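Local coordinates for protein putative peptidyl-arginine deiminase (Chlorobium tepidum, PDB 1XKN) that probably hydrolyses the guanidinium group of an arginine-like substrate, as a deiminase of agmatine or of peptidyl-arginine, at residues E68-R73 and E81-H86. Residues are numbered along the deposited sequence; the frame is centred on the assembly and turned at random.
Sequences ELLKER and ERIVFH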
ATOM      1  N   GLU A  68      16.048  -1.651 -19.375  1.00  7.68           N
ATOM      2  CA  GLU A  68      16.900  -0.561 -19.838  1.00  9.19           C
ATOM      3  C   GLU A  68      16.951   0.559 -18.801  1.00  8.64           C
ATOM      4  O   GLU A  68      18.027   1.049 -18.457  1.00  9.44           O
ATOM      5  CB  GLU A  68      16.395  -0.010 -21.173  1.00 12.15           C
ATOM      6  CG  GLU A  68      17.204   1.165 -21.697  1.00 16.63           C
ATOM      7  CD  GLU A  68      18.650   0.804 -21.987  1.00 20.09           C
ATOM      8  OE1 GLU A  68      19.462   1.732 -22.190  1.00 23.58           O
ATOM      9  OE2 GLU A  68      18.980  -0.402 -22.021  1.00 24.17           O
ATOM     10  N   LEU A  69      15.786   0.962 -18.306  1.00  7.08           N
ATOM     11  CA  LEU A  69      15.710   2.018 -17.305  1.00  7.00           C
ATOM     12  C   LEU A  69      16.417   1.592 -16.024  1.00  6.98           C
ATOM     13  O   LEU A  69      17.061   2.402 -15.359  1.00  8.24           O
ATOM     14  CB  LEU A  69      14.246   2.369 -17.017  1.00  6.58           C
ATOM     15  CG  LEU A  69      13.535   3.152 -18.126  1.00  9.39           C
ATOM     16  CD1 LEU A  69      12.029   3.022 -17.981  1.00  8.38           C
ATOM     17  CD2 LEU A  69      13.962   4.616 -18.073  1.00  9.98           C
ATOM     18  N   LEU A  70      16.304   0.314 -15.679  1.00  6.89           N
ATOM     19  CA  LEU A  70      16.952  -0.195 -14.478  1.00  7.81           C
ATOM     20  C   LEU A  70      18.467  -0.180 -14.642  1.00  9.27           C
ATOM     21  O   LEU A  70      19.200  -0.040 -13.667  1.00 10.21           O
ATOM     22  CB  LEU A  70      16.470  -1.617 -14.177  1.00  7.20           C
ATOM     23  CG  LEU A  70      15.080  -1.694 -13.540  1.00  9.74           C
ATOM     24  CD1 LEU A  70      14.581  -3.129 -13.527  1.00 10.89           C
ATOM     25  CD2 LEU A  70      15.143  -1.133 -12.125  1.00 11.47           C
ATOM     26  N   LYS A  71      18.931  -0.314 -15.882  1.00 10.81           N
ATOM     27  CA  LYS A  71      20.362  -0.314 -16.153  1.00 12.97           C
ATOM     28  C   LYS A  71      20.964   1.066 -15.869  1.00 13.25           C
ATOM     29  O   LYS A  71      22.156   1.184 -15.588  1.00 13.27           O
ATOM     30  CB  LYS A  71      20.623  -0.722 -17.606  1.00 15.20           C
ATOM     31  CG  LYS A  71      22.088  -0.960 -17.934  1.00 18.42           C
ATOM     32  CD  LYS A  71      22.253  -1.467 -19.358  1.00 20.71           C
ATOM     33  CE  LYS A  71      23.715  -1.696 -19.693  1.00 22.04           C
ATOM     34  NZ  LYS A  71      24.345  -2.686 -18.772  1.00 24.87           N
ATOM     35  N   GLU A  72      20.138   2.108 -15.944  1.00 14.12           N
ATOM     36  CA  GLU A  72      20.611   3.462 -15.667  1.00 15.32           C
ATOM     37  C   GLU A  72      20.773   3.646 -14.164  1.00 15.74           C
ATOM     38  O   GLU A  72      21.571   4.467 -13.707  1.00 16.89           O
ATOM     39  CB  GLU A  72      19.629   4.512 -16.198  1.00 17.30           C
ATOM     40  CG  GLU A  72      19.402   4.463 -17.698  1.00 20.62           C
ATOM     41  CD  GLU A  72      18.877   5.774 -18.244  1.00 23.04           C
ATOM     42  OE1 GLU A  72      19.631   6.772 -18.217  1.00 27.35           O
ATOM     43  OE2 GLU A  72      17.714   5.816 -18.698  1.00 26.23           O
ATOM     44  N   ARG A  73      20.006   2.877 -13.397  1.00 14.07           N
ATOM     45  CA  ARG A  73      20.063   2.949 -11.940  1.00 13.63           C
ATOM     46  C   ARG A  73      21.107   1.966 -11.418  1.00 13.22           C
ATOM     47  O   ARG A  73      21.757   2.213 -10.401  1.00 13.78           O
ATOM     48  CB  ARG A  73      18.699   2.594 -11.340  1.00 13.39           C
ATOM     49  CG  ARG A  73      17.529   3.401 -11.883  1.00 14.07           C
ATOM     50  CD  ARG A  73      17.576   4.850 -11.434  1.00 15.02           C
ATOM     51  NE  ARG A  73      16.399   5.585 -11.890  1.00 14.14           N
ATOM     52  CZ  ARG A  73      16.095   6.824 -11.514  1.00 14.58           C
ATOM     53  NH1 ARG A  73      16.881   7.476 -10.670  1.00 12.93           N
ATOM     54  NH2 ARG A  73      15.000   7.408 -11.983  1.00 13.55           N
ATOM     55  N   GLU A  81      19.729  -9.899 -10.479  1.00  9.59           N
ATOM     56  CA  GLU A  81      19.136 -11.212 -10.224  1.00  8.78           C
ATOM     57  C   GLU A  81      17.930 -11.141  -9.295  1.00  7.51           C
ATOM     58  O   GLU A  81      17.098 -12.046  -9.290  1.00  7.08           O
ATOM     59  CB  GLU A  81      20.164 -12.167  -9.606  1.00  9.19           C
ATOM     60  CG  GLU A  81      21.310 -12.578 -10.525  1.00 13.38           C
ATOM     61  CD  GLU A  81      22.249 -11.435 -10.828  1.00 15.72           C
ATOM     62  OE1 GLU A  81      22.591 -10.687  -9.891  1.00 15.51           O
ATOM     63  OE2 GLU A  81      22.658 -11.294 -12.000  1.00 21.79           O
ATOM     64  N   ARG A  82      17.842 -10.070  -8.515  1.00  6.40           N
ATOM     65  CA  ARG A  82      16.747  -9.903  -7.570  1.00  5.94           C
ATOM     66  C   ARG A  82      15.468  -9.378  -8.206  1.00  6.04           C
ATOM     67  O   ARG A  82      14.399  -9.445  -7.600  1.00  4.63           O
ATOM     68  CB  ARG A  82      17.174  -8.973  -6.437  1.00  6.73           C
ATOM     69  CG  ARG A  82      18.391  -9.466  -5.668  1.00  6.02           C
ATOM     70  CD  ARG A  82      18.788  -8.470  -4.599  1.00  6.84           C
ATOM     71  NE  ARG A  82      19.982  -8.885  -3.873  1.00  6.39           N
ATOM     72  CZ  ARG A  82      20.536  -8.180  -2.890  1.00  6.95           C
ATOM     73  NH1 ARG A  82      19.998  -7.025  -2.517  1.00  6.14           N
ATOM     74  NH2 ARG A  82      21.628  -8.628  -2.283  1.00  6.08           N
ATOM     75  N   ILE A  83      15.566  -8.852  -9.423  1.00  5.45           N
ATOM     76  CA  ILE A  83      14.386  -8.337 -10.100  1.00  5.91           C
ATOM     77  C   ILE A  83      13.859  -9.381 -11.079  1.00  6.66           C
ATOM     78  O   ILE A  83      14.474  -9.662 -12.109  1.00  7.90           O
ATOM     79  CB  ILE A  83      14.698  -7.011 -10.821  1.00  6.26           C
ATOM     80  CG1 ILE A  83      15.152  -5.975  -9.788  1.00  6.33           C
ATOM     81  CG2 ILE A  83      13.468  -6.520 -11.577  1.00  6.93           C
ATOM     82  CD1 ILE A  83      15.496  -4.618 -10.350  1.00  7.21           C
ATOM     83  N   VAL A  84      12.719  -9.963 -10.724  1.00  5.59           N
ATOM     84  CA  VAL A  84      12.085 -11.007 -11.520  1.00  5.61           C
ATOM     85  C   VAL A  84      10.816 -10.507 -12.206  1.00  5.71           C
ATOM     86  O   VAL A  84       9.908  -9.981 -11.553  1.00  6.23           O
ATOM     87  CB  VAL A  84      11.711 -12.217 -10.633  1.00  6.61           C
ATOM     88  CG1 VAL A  84      11.148 -13.337 -11.484  1.00  7.64           C
ATOM     89  CG2 VAL A  84      12.935 -12.690  -9.859  1.00  8.80           C
ATOM     90  N   PHE A  85      10.749 -10.684 -13.523  1.00  5.49           N
ATOM     91  CA  PHE A  85       9.585 -10.255 -14.297  1.00  4.77           C
ATOM     92  C   PHE A  85       8.580 -11.372 -14.510  1.00  4.42           C
ATOM     93  O   PHE A  85       8.946 -12.533 -14.688  1.00  7.03           O
ATOM     94  CB  PHE A  85      10.021  -9.704 -15.659  1.00  5.24           C
ATOM     95  CG  PHE A  85      10.816  -8.439 -15.567  1.00  4.94           C
ATOM     96  CD1 PHE A  85      12.180  -8.478 -15.308  1.00  7.28           C
ATOM     97  CD2 PHE A  85      10.186  -7.203 -15.673  1.00  6.90           C
ATOM     98  CE1 PHE A  85      12.907  -7.301 -15.151  1.00  8.35           C
ATOM     99  CE2 PHE A  85      10.904  -6.021 -15.518  1.00  8.23           C
ATOM    100  CZ  PHE A  85      12.267  -6.070 -15.254  1.00  7.36           C
ATOM    101  N   HIS A  86       7.303 -11.007 -14.492  1.00  3.94           N
ATOM    102  CA  HIS A  86       6.230 -11.963 -14.699  1.00  4.09           C
ATOM    103  C   HIS A  86       5.292 -11.432 -15.760  1.00  5.13           C
ATOM    104  O   HIS A  86       4.899 -10.265 -15.718  1.00  4.38           O
ATOM    105  CB  HIS A  86       5.443 -12.189 -13.407  1.00  5.97           C
ATOM    106  CG  HIS A  86       6.280 -12.695 -12.278  1.00  5.64           C
ATOM    107  ND1 HIS A  86       7.096 -11.874 -11.529  1.00  8.91           N
ATOM    108  CD2 HIS A  86       6.463 -13.948 -11.799  1.00  6.25           C
ATOM    109  CE1 HIS A  86       7.746 -12.602 -10.639  1.00  5.41           C
ATOM    110  NE2 HIS A  86       7.381 -13.863 -10.781  1.00  9.61           N
TER
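L70 of helix 60-73 meets I83 and F85 of strand 83-87 through the ends of their side chains. The two backbones stay well apart: the closest CA atoms, those of L70 and I83, are 9.6 Å from each other. The contact is wholly apolar and small, with 108 Å² buried over both sides.

L70 can be followed outward. Its CB points toward the strand. CG stands beside the backbone N and anti to the carbonyl carbon (chi1 -77°). CD1 branches from it toward the strand; CD2 turns away from F85 and reaches only the end methyl of I83 on the strand. CD1 makes most of the contact. It lies 3.6 Å from CD1 of I83, and I83 CG2 is 4.1 Å from the same L70 CD1. CD1 of L70 also reaches F85, whose CZ is 4.1 Å away; the methyl sits at the edge of the ring, near its plane, not over a face. The other methyl, CD2 of L70, is 3.9 Å from I83 CD1. The end methyl of I83 thus touches both branches of the leucine.

I83 arrives tip to tip with L70. Its CG1 to CD1 arm is fully extended (chi2 180°), which carries CD1 out from the sheet to the helix. L70 and I83 are both buried. F85 is partly exposed, and its side chain also touches E63, A66 and R67, about one to two turns before L70 on helix 60-73. L70 also packs on A44 of helix 36-50, and I83 on I55 of strand 52-57.

V84 and H86 pair through their backbones with strand 52-57, which runs parallel to strand 83-87. The contact joins the helix to the second strand of a beta-alpha-beta crossover: strand 52-57, helix 60-73, then edge strand 83-87, with the helix packed on the edge strand by two aliphatic side chains and the edge of one aromatic ring.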